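Putative tetR family transcription regulator (Shewanella loihica, PDB 3PPB) probably binds DNA through an N-terminal helix-turn-helix domain and regulates transcription, as expected of a two-chain regulator of the TetR family. Local coordinates at residues 67-76 and 88-96; 125-136 and 150-158. All coordinates share one frame; numbering follows the deposited sequence.

Contact 1: residues 67-76 and 88-96; sequences EFADAIQASV and QLWFAALTW. With EDO (1,2-ethanediol), chain G; EDO (1,2-ethanediol), chain H.
F68 meets W96 where helix 53-74, the long helix leading out of the DNA-binding end of this TetR-like fold, crosses helix 82-99 of the all-helical C-terminal body. The two segments run at 131° to each other, with axes 8.6 Å apart at their closest.

The aromatic part is a T-shaped pair. The edge of F68 points into a face of the W96 indole, CD1 of F68 lying 3.5 Å from CE3 of W96, with the planes 77° apart. Beside it, CA of F68 sits over the five-membered ring of W96 in a CH-pi contact. W96 takes this place because its CG is anti to the backbone N (chi1 180°), which carries the indole across to the neighbouring helix; CB of A71 also packs on its CD1. Y161 and F107 extend the aromatic cluster.

Aliphatic packing takes over toward the far end. I72 presses its CG2 branch onto the backbone at A93, 3.5 Å from the CA of that residue, a close fit that the small side chains of A92 and A93 allow. Further on, CG2 of V76 wedges against CB of Q88 and CG of L89, while CD2 of L89 reaches back to the carbonyl O of I72.

Polar links gather at the solvent side. E67 OE1 forms a salt bridge with K103 and also accepts a hydrogen bond from O1 of the chain G ethanediol, probably from the crystallisation liquor, at 2.7 Å. That same O1 receives a weak hydrogen bond from NE1 of W96, 3.2 Å long.

Contact 2: residues 125-136 and 150-158; sequences MHGILGFIAELI and IELMQDNCH
In the C-terminal helical body of this TetR-like fold, helix 150-170 crosses the break between helices 118-128 and 130-141, and Q154, in the conformer described, fills the angle of that break. Its CG is anti to the backbone N (chi1 -167°) and the chain stays extended, delivering the amide to the turn. NE2 donates to the carbonyl O of M125 at 2.9 Å, approaching 28° out of the carbonyl plane, and makes a weak second bond to O of L129. CB and CG2 of I132 pack across the Q154 chain, and CB of A133 touches OE1.

Around I136 the contact is apolar. I136 is a knob in a hole formed by I150, M153, Q154 and C157; its CG2 lies 3.7 Å from the selenium of M153, a selenomethionine.

At the M125 end of segment 125-136, the M125 side chain, also selenomethionine, bends at chi3 and lays its tip across two carboxylates, SE standing 3.8 Å from OE2 of E151 and CE 3.6 Å from OD1 of D155. CG of E151 approaches the edge of the H126 ring, while OE2 is hydrogen-bonded to H171 of the second subunit. An alanine in place of E151 would probably leave that H171 without its carboxylate mate and open a gap beside the tip of M125 and the H126 ring.

In this conformer one buried amide thus bonds to a carbonyl of the last turn before the break and, weakly, to that of the break residue, and a neighbouring carboxylate ties the same surface to the dimer partner.

How the contacts relate
Contact 1 closes along the chain before contact 2 opens, and their centres lie about 14 Å apart, yet the two join directly. F131, which faces away from 150-158, turns instead to helix 53-74: its CZ is 3.7 Å from CD1 of I72, and CD1 of F131 is 3.5 Å from CD of Q73. CD1 of L135 likewise packs on CD1 of L89 at 3.4 Å. Helix 130-141 is therefore shared, gripping helix 150-170 by one side and contact 1 by another. Tetraethylene glycol lies about 4 Å from the L89 side chain and about 3 Å from that of I132, nearest atoms; if this is one molecule, both contacts border its site.

Contact 1: residues 67-76 and 88-96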
loop_
_atom_site.group_PDB
_atom_site.type_symbol
_atom_site.label_atom_id
_atom_site.label_comp_id
_atom_site.label_asym_id
_atom_site.label_seq_id
_atom_site.Cartn_x
_atom_site.Cartn_y
_atom_site.Cartn_z
ATOM N N GLU A 67 17.662 7.233 -2.781
ATOM C CA GLU A 67 17.899 7.980 -1.537
ATOM C C GLU A 67 17.548 7.136 -0.301
ATOM O O GLU A 67 18.320 7.084 0.662
ATOM C CB GLU A 67 17.069 9.267 -1.522
ATOM C CG GLU A 67 17.601 10.356 -2.421
ATOM C CD GLU A 67 16.702 11.573 -2.441
ATOM O OE1 GLU A 67 16.093 11.874 -1.389
ATOM O OE2 GLU A 67 16.576 12.204 -3.516
ATOM N N PHE A 68 16.374 6.488 -0.337
ATOM C CA PHE A 68 15.885 5.624 0.730
ATOM C C PHE A 68 16.862 4.461 0.979
ATOM O O PHE A 68 17.264 4.217 2.122
ATOM C CB PHE A 68 14.495 5.101 0.353
ATOM C CG PHE A 68 13.905 4.065 1.281
ATOM C CD1 PHE A 68 13.361 4.435 2.509
ATOM C CD2 PHE A 68 13.838 2.724 0.903
ATOM C CE1 PHE A 68 12.762 3.486 3.339
ATOM C CE2 PHE A 68 13.244 1.774 1.736
ATOM C CZ PHE A 68 12.717 2.158 2.950
ATOM N N ALA A 69 17.254 3.763 -0.104
ATOM C CA ALA A 69 18.161 2.617 -0.056
ATOM C C ALA A 69 19.508 3.027 0.524
ATOM O O ALA A 69 20.008 2.347 1.418
ATOM C CB ALA A 69 18.331 2.026 -1.446
ATOM N N ASP A 70 20.043 4.184 0.066
ATOM C CA ASP A 70 21.312 4.754 0.522
ATOM C C ASP A 70 21.276 5.100 2.018
ATOM O O ASP A 70 22.221 4.766 2.725
ATOM C CB ASP A 70 21.663 6.007 -0.297
ATOM C CG ASP A 70 22.118 5.776 -1.735
ATOM O OD1 ASP A 70 22.210 4.599 -2.154
ATOM O OD2 ASP A 70 22.409 6.777 -2.434
ATOM N N ALA A 71 20.180 5.735 2.498
ATOM C CA ALA A 71 20.016 6.148 3.899
ATOM C C ALA A 71 19.944 4.968 4.852
ATOM O O ALA A 71 20.630 4.978 5.881
ATOM C CB ALA A 71 18.772 7.013 4.062
ATOM N N ILE A 72 19.136 3.951 4.522
ATOM C CA ILE A 72 18.959 2.811 5.421
ATOM C C ILE A 72 20.226 1.942 5.460
ATOM O O ILE A 72 20.590 1.475 6.544
ATOM C CB ILE A 72 17.658 2.004 5.139
ATOM C CG1 ILE A 72 17.687 1.222 3.815
ATOM C CG2 ILE A 72 16.446 2.955 5.204
ATOM C CD1 ILE A 72 16.530 0.206 3.646
ATOM N N GLN A 73 20.944 1.802 4.326
ATOM C CA GLN A 73 22.182 1.008 4.299
ATOM C C GLN A 73 23.324 1.735 5.034
ATOM O O GLN A 73 24.086 1.089 5.750
ATOM C CB GLN A 73 22.598 0.655 2.867
ATOM C CG GLN A 73 21.687 -0.382 2.224
ATOM C CD GLN A 73 22.301 -0.913 0.957
ATOM O OE1 GLN A 73 22.159 -0.327 -0.128
ATOM N NE2 GLN A 73 23.013 -2.030 1.077
ATOM N N ALA A 74 23.411 3.075 4.896
ATOM C CA ALA A 74 24.436 3.888 5.563
ATOM C C ALA A 74 24.257 3.907 7.098
ATOM O O ALA A 74 25.210 4.185 7.817
ATOM C CB ALA A 74 24.412 5.306 5.020
ATOM N N SER A 75 23.047 3.594 7.586
ATOM C CA SER A 75 22.687 3.572 9.006
ATOM C C SER A 75 23.058 2.253 9.687
ATOM O O SER A 75 22.937 2.128 10.906
ATOM C CB SER A 75 21.183 3.795 9.152
ATOM O OG SER A 75 20.784 5.051 8.629
ATOM N N VAL A 76 23.496 1.269 8.894
ATOM C CA VAL A 76 23.771 -0.070 9.368
ATOM C C VAL A 76 25.227 -0.454 9.208
ATOM O O VAL A 76 25.746 -0.520 8.091
ATOM C CB VAL A 76 22.854 -1.082 8.627
ATOM C CG1 VAL A 76 23.205 -2.535 8.968
ATOM C CG2 VAL A 76 21.384 -0.796 8.915
ATOM N N GLN A 88 18.008 -2.993 12.724
ATOM C CA GLN A 88 18.621 -1.701 12.391
ATOM C C GLN A 88 18.063 -1.176 11.064
ATOM O O GLN A 88 17.779 0.017 10.963
ATOM C CB GLN A 88 20.154 -1.819 12.265
ATOM C CG GLN A 88 20.947 -2.133 13.518
ATOM C CD GLN A 88 22.437 -2.214 13.181
ATOM O OE1 GLN A 88 23.102 -1.202 12.918
ATOM N NE2 GLN A 88 22.996 -3.427 13.143
ATOM N N LEU A 89 17.911 -2.062 10.036
ATOM C CA LEU A 89 17.402 -1.637 8.728
ATOM C C LEU A 89 15.949 -1.197 8.826
ATOM O O LEU A 89 15.573 -0.194 8.228
ATOM C CB LEU A 89 17.531 -2.744 7.681
ATOM C CG LEU A 89 18.932 -2.934 7.067
ATOM C CD1 LEU A 89 19.066 -4.291 6.487
ATOM C CD2 LEU A 89 19.246 -1.864 6.007
ATOM N N TRP A 90 15.137 -1.958 9.584
ATOM C CA TRP A 90 13.720 -1.666 9.785
ATOM C C TRP A 90 13.544 -0.310 10.490
ATOM O O TRP A 90 12.782 0.525 10.008
ATOM C CB TRP A 90 13.091 -2.794 10.598
ATOM C CG TRP A 90 11.668 -2.551 10.984
ATOM C CD1 TRP A 90 11.203 -2.172 12.205
ATOM C CD2 TRP A 90 10.525 -2.629 10.122
ATOM N NE1 TRP A 90 9.832 -2.091 12.180
ATOM C CE2 TRP A 90 9.391 -2.349 10.909
ATOM C CE3 TRP A 90 10.347 -2.912 8.754
ATOM C CZ2 TRP A 90 8.096 -2.363 10.383
ATOM C CZ3 TRP A 90 9.064 -2.932 8.239
ATOM C CH2 TRP A 90 7.958 -2.674 9.048
ATOM N N PHE A 91 14.272 -0.079 11.599
ATOM C CA PHE A 91 14.117 1.179 12.316
ATOM C C PHE A 91 14.762 2.347 11.547
ATOM O O PHE A 91 14.230 3.453 11.624
ATOM C CB PHE A 91 14.571 1.088 13.777
ATOM C CG PHE A 91 13.610 0.242 14.597
ATOM C CD1 PHE A 91 12.250 0.565 14.669
ATOM C CD2 PHE A 91 14.055 -0.881 15.287
ATOM C CE1 PHE A 91 11.353 -0.236 15.394
ATOM C CE2 PHE A 91 13.163 -1.654 16.052
ATOM C CZ PHE A 91 11.815 -1.329 16.095
ATOM N N ALA A 92 15.803 2.100 10.726
ATOM C CA ALA A 92 16.373 3.154 9.858
ATOM C C ALA A 92 15.372 3.551 8.774
ATOM O O ALA A 92 15.279 4.729 8.429
ATOM C CB ALA A 92 17.666 2.684 9.201
ATOM N N ALA A 93 14.628 2.563 8.236
ATOM C CA ALA A 93 13.605 2.796 7.195
ATOM C C ALA A 93 12.454 3.631 7.774
ATOM O O ALA A 93 12.039 4.619 7.169
ATOM C CB ALA A 93 13.089 1.458 6.643
ATOM N N LEU A 94 11.975 3.254 8.968
ATOM C CA LEU A 94 10.881 3.954 9.650
ATOM C C LEU A 94 11.331 5.350 10.064
ATOM O O LEU A 94 10.552 6.283 9.901
ATOM C CB LEU A 94 10.357 3.125 10.845
ATOM C CG LEU A 94 9.109 2.226 10.587
ATOM C CD1 LEU A 94 9.278 1.338 9.366
ATOM C CD2 LEU A 94 8.836 1.306 11.775
ATOM N N THR A 95 12.610 5.519 10.508
ATOM C CA THR A 95 13.145 6.834 10.880
ATOM C C THR A 95 13.172 7.724 9.644
ATOM O O THR A 95 12.769 8.891 9.719
ATOM C CB THR A 95 14.534 6.705 11.513
ATOM O OG1 THR A 95 14.418 5.896 12.680
ATOM C CG2 THR A 95 15.166 8.058 11.876
ATOM N N TRP A 96 13.601 7.159 8.498
ATOM C CA TRP A 96 13.661 7.895 7.232
ATOM C C TRP A 96 12.263 8.382 6.852
ATOM O O TRP A 96 12.115 9.541 6.471
ATOM C CB TRP A 96 14.277 7.029 6.123
ATOM C CG TRP A 96 14.361 7.733 4.796
ATOM C CD1 TRP A 96 15.436 8.404 4.287
ATOM C CD2 TRP A 96 13.319 7.834 3.810
ATOM N NE1 TRP A 96 15.136 8.911 3.040
ATOM C CE2 TRP A 96 13.833 8.594 2.730
ATOM C CE3 TRP A 96 11.997 7.362 3.734
ATOM C CZ2 TRP A 96 13.078 8.858 1.578
ATOM C CZ3 TRP A 96 11.241 7.662 2.609
ATOM C CH2 TRP A 96 11.779 8.410 1.554
HETATM C C1 EDO G . 17.178 11.628 2.276
HETATM O O1 EDO G . 16.277 11.320 1.201
HETATM C C2 EDO G . 18.211 10.509 2.390
HETATM O O2 EDO G . 19.046 10.732 3.536
HETATM C C1 EDO H . 13.549 15.608 -5.414
HETATM O O1 EDO H . 13.835 15.877 -4.036
HETATM C C2 EDO H . 14.592 14.644 -5.967
HETATM O O2 EDO H . 14.551 13.424 -5.220
#

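Contact 2: residues 125-136 and 150-158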
loop_
_atom_site.group_PDB
_atom_site.type_symbol
_atom_site.label_atom_id
_atom_site.label_comp_id
_atom_site.label_asym_id
_atom_site.label_seq_id
_atom_site.Cartn_x
_atom_site.Cartn_y
_atom_site.Cartn_z
HETATM N N MSE A 125 12.898 -2.651 -7.059
HETATM C CA MSE A 125 12.820 -3.857 -6.239
HETATM C C MSE A 125 14.083 -4.724 -6.318
HETATM O O MSE A 125 14.656 -5.054 -5.274
HETATM C CB MSE A 125 11.602 -4.691 -6.665
HETATM C CG MSE A 125 11.153 -5.724 -5.629
HETATM SE SE MSE A 125 9.851 -7.022 -6.377
HETATM C CE MSE A 125 8.462 -5.749 -7.098
ATOM N N HIS A 126 14.498 -5.110 -7.533
ATOM C CA HIS A 126 15.634 -6.021 -7.719
ATOM C C HIS A 126 16.955 -5.296 -7.952
ATOM O O HIS A 126 18.013 -5.909 -7.770
ATOM C CB HIS A 126 15.344 -6.999 -8.875
ATOM C CG HIS A 126 14.012 -7.675 -8.739
ATOM N ND1 HIS A 126 13.020 -7.512 -9.691
ATOM C CD2 HIS A 126 13.519 -8.417 -7.715
ATOM C CE1 HIS A 126 11.977 -8.194 -9.239
ATOM N NE2 HIS A 126 12.225 -8.740 -8.047
ATOM N N GLY A 127 16.901 -4.016 -8.324
ATOM C CA GLY A 127 18.117 -3.255 -8.583
ATOM C C GLY A 127 18.531 -2.447 -7.379
ATOM O O GLY A 127 19.448 -2.835 -6.641
ATOM N N ILE A 128 17.798 -1.360 -7.133
ATOM C CA ILE A 128 18.031 -0.436 -6.025
ATOM C C ILE A 128 17.927 -1.158 -4.665
ATOM O O ILE A 128 18.770 -0.941 -3.795
ATOM C CB ILE A 128 17.057 0.779 -6.134
ATOM C CG1 ILE A 128 17.358 1.582 -7.437
ATOM C CG2 ILE A 128 17.173 1.675 -4.892
ATOM C CD1 ILE A 128 16.357 2.740 -7.800
ATOM N N LEU A 129 16.908 -1.995 -4.478
ATOM C CA LEU A 129 16.710 -2.687 -3.207
ATOM C C LEU A 129 17.033 -4.183 -3.312
ATOM O O LEU A 129 16.511 -4.989 -2.540
ATOM C CB LEU A 129 15.290 -2.435 -2.691
ATOM C CG LEU A 129 14.995 -0.938 -2.390
ATOM C CD1 LEU A 129 13.535 -0.649 -2.465
ATOM C CD2 LEU A 129 15.578 -0.506 -1.034
ATOM N N GLY A 130 17.960 -4.521 -4.225
ATOM C CA GLY A 130 18.437 -5.884 -4.443
ATOM C C GLY A 130 19.041 -6.527 -3.203
ATOM O O GLY A 130 18.979 -7.755 -3.031
ATOM N N PHE A 131 19.631 -5.697 -2.310
ATOM C CA PHE A 131 20.269 -6.182 -1.082
ATOM C C PHE A 131 19.245 -6.845 -0.147
ATOM O O PHE A 131 19.646 -7.663 0.682
ATOM C CB PHE A 131 21.020 -5.051 -0.343
ATOM C CG PHE A 131 20.144 -4.030 0.348
ATOM C CD1 PHE A 131 19.703 -2.898 -0.327
ATOM C CD2 PHE A 131 19.745 -4.212 1.668
ATOM C CE1 PHE A 131 18.875 -1.970 0.305
ATOM C CE2 PHE A 131 18.906 -3.290 2.297
ATOM C CZ PHE A 131 18.480 -2.173 1.613
ATOM N N ILE A 132 17.942 -6.470 -0.256
ATOM C CA ILE A 132 16.888 -7.023 0.610
ATOM C C ILE A 132 16.737 -8.513 0.337
ATOM O O ILE A 132 16.754 -9.293 1.296
ATOM C CB ILE A 132 15.534 -6.274 0.509
ATOM C CG1 ILE A 132 15.666 -4.843 1.090
ATOM C CG2 ILE A 132 14.425 -7.049 1.243
ATOM C CD1 ILE A 132 14.409 -3.925 0.870
ATOM N N ALA A 133 16.620 -8.915 -0.939
ATOM C CA ALA A 133 16.525 -10.329 -1.317
ATOM C C ALA A 133 17.806 -11.085 -0.901
ATOM O O ALA A 133 17.714 -12.244 -0.527
ATOM C CB ALA A 133 16.296 -10.468 -2.823
ATOM N N GLU A 134 18.987 -10.418 -0.942
ATOM C CA GLU A 134 20.233 -11.063 -0.542
ATOM C C GLU A 134 20.227 -11.361 0.965
ATOM O O GLU A 134 20.644 -12.450 1.370
ATOM C CB GLU A 134 21.453 -10.233 -0.946
ATOM C CG GLU A 134 22.804 -10.892 -0.642
ATOM C CD GLU A 134 23.011 -12.352 -1.024
ATOM O OE1 GLU A 134 22.532 -12.776 -2.104
ATOM O OE2 GLU A 134 23.687 -13.068 -0.247
ATOM N N LEU A 135 19.694 -10.433 1.776
ATOM C CA LEU A 135 19.582 -10.657 3.219
ATOM C C LEU A 135 18.588 -11.771 3.526
ATOM O O LEU A 135 18.857 -12.582 4.417
ATOM C CB LEU A 135 19.206 -9.383 3.964
ATOM C CG LEU A 135 20.333 -8.340 4.035
ATOM C CD1 LEU A 135 19.799 -7.029 4.534
ATOM C CD2 LEU A 135 21.499 -8.824 4.906
ATOM N N ILE A 136 17.465 -11.849 2.774
ATOM C CA ILE A 136 16.491 -12.934 2.951
ATOM C C ILE A 136 17.177 -14.282 2.625
ATOM O O ILE A 136 17.039 -15.221 3.420
ATOM C CB ILE A 136 15.187 -12.732 2.134
ATOM C CG1 ILE A 136 14.466 -11.422 2.538
ATOM C CG2 ILE A 136 14.266 -13.953 2.263
ATOM C CD1 ILE A 136 13.413 -10.932 1.489
ATOM N N ILE A 150 10.992 -15.937 -2.830
ATOM C CA ILE A 150 11.737 -14.719 -2.513
ATOM C C ILE A 150 10.960 -13.435 -2.896
ATOM O O ILE A 150 10.926 -12.491 -2.115
ATOM C CB ILE A 150 13.177 -14.729 -3.129
ATOM C CG1 ILE A 150 14.103 -13.738 -2.396
ATOM C CG2 ILE A 150 13.221 -14.514 -4.657
ATOM C CD1 ILE A 150 14.927 -14.381 -1.367
ATOM N N GLU A 151 10.326 -13.401 -4.078
ATOM C CA GLU A 151 9.635 -12.187 -4.510
ATOM C C GLU A 151 8.398 -11.872 -3.657
ATOM O O GLU A 151 8.105 -10.706 -3.412
ATOM C CB GLU A 151 9.272 -12.229 -5.991
ATOM C CG GLU A 151 9.138 -10.805 -6.500
ATOM C CD GLU A 151 8.627 -10.613 -7.905
ATOM O OE1 GLU A 151 9.115 -11.324 -8.811
ATOM O OE2 GLU A 151 7.803 -9.692 -8.114
ATOM N N LEU A 152 7.695 -12.906 -3.190
ATOM C CA LEU A 152 6.536 -12.743 -2.313
ATOM C C LEU A 152 7.028 -12.191 -0.975
ATOM O O LEU A 152 6.410 -11.301 -0.408
ATOM C CB LEU A 152 5.794 -14.093 -2.126
ATOM C CG LEU A 152 4.599 -14.109 -1.150
ATOM C CD1 LEU A 152 3.549 -13.025 -1.474
ATOM C CD2 LEU A 152 3.965 -15.469 -1.105
HETATM N N MSE A 153 8.164 -12.698 -0.490
HETATM C CA MSE A 153 8.726 -12.222 0.772
HETATM C C MSE A 153 9.147 -10.746 0.640
HETATM O O MSE A 153 8.896 -9.991 1.564
HETATM C CB MSE A 153 9.893 -13.122 1.207
HETATM C CG MSE A 153 9.441 -14.570 1.506
HETATM SE SE MSE A 153 10.929 -15.624 2.127
HETATM C CE MSE A 153 10.976 -15.064 3.950
ATOM N N GLN A 154 9.767 -10.328 -0.508
ATOM C CA GLN A 154 10.169 -8.915 -0.648
ATOM C C GLN A 154 8.929 -8.034 -0.736
ATOM O O GLN A 154 8.915 -6.986 -0.094
ATOM C CB GLN A 154 11.127 -8.638 -1.829
ATOM C CG GLN A 154 11.754 -7.228 -1.736
ATOM C CD GLN A 154 12.925 -6.915 -2.648
ATOM O OE1 GLN A 154 13.590 -7.802 -3.201
ATOM N NE2 GLN A 154 13.237 -5.626 -2.779
ATOM N N ASP A 155 7.861 -8.460 -1.468
ATOM C CA ASP A 155 6.622 -7.670 -1.526
ATOM C C ASP A 155 6.045 -7.553 -0.137
ATOM O O ASP A 155 5.513 -6.503 0.225
ATOM C CB ASP A 155 5.583 -8.299 -2.464
ATOM C CG ASP A 155 5.817 -8.044 -3.939
ATOM O OD1 ASP A 155 6.708 -7.232 -4.266
ATOM O OD2 ASP A 155 5.119 -8.671 -4.764
ATOM N N ASN A 156 6.137 -8.645 0.646
ATOM C CA ASN A 156 5.610 -8.659 1.995
ATOM C C ASN A 156 6.360 -7.643 2.857
ATOM O O ASN A 156 5.705 -6.894 3.579
ATOM C CB ASN A 156 5.650 -10.064 2.585
ATOM C CG ASN A 156 5.130 -10.089 3.982
ATOM O OD1 ASN A 156 3.928 -9.913 4.240
ATOM N ND2 ASN A 156 6.072 -10.128 4.893
ATOM N N CYS A 157 7.715 -7.599 2.780
ATOM C CA CYS A 157 8.523 -6.602 3.513
ATOM C C CYS A 157 8.030 -5.206 3.171
ATOM O O CYS A 157 7.848 -4.370 4.047
ATOM C CB CYS A 157 10.008 -6.739 3.177
ATOM S SG CYS A 157 10.760 -8.262 3.754
ATOM N N HIS A 158 7.814 -4.972 1.870
ATOM C CA HIS A 158 7.346 -3.706 1.311
ATOM C C HIS A 158 5.947 -3.346 1.849
ATOM O O HIS A 158 5.755 -2.203 2.293
ATOM C CB HIS A 158 7.346 -3.795 -0.211
ATOM C CG HIS A 158 7.173 -2.501 -0.938
ATOM N ND1 HIS A 158 7.245 -1.291 -0.291
ATOM C CD2 HIS A 158 6.996 -2.278 -2.260
ATOM C CE1 HIS A 158 7.052 -0.379 -1.225
ATOM N NE2 HIS A 158 6.919 -0.927 -2.428
#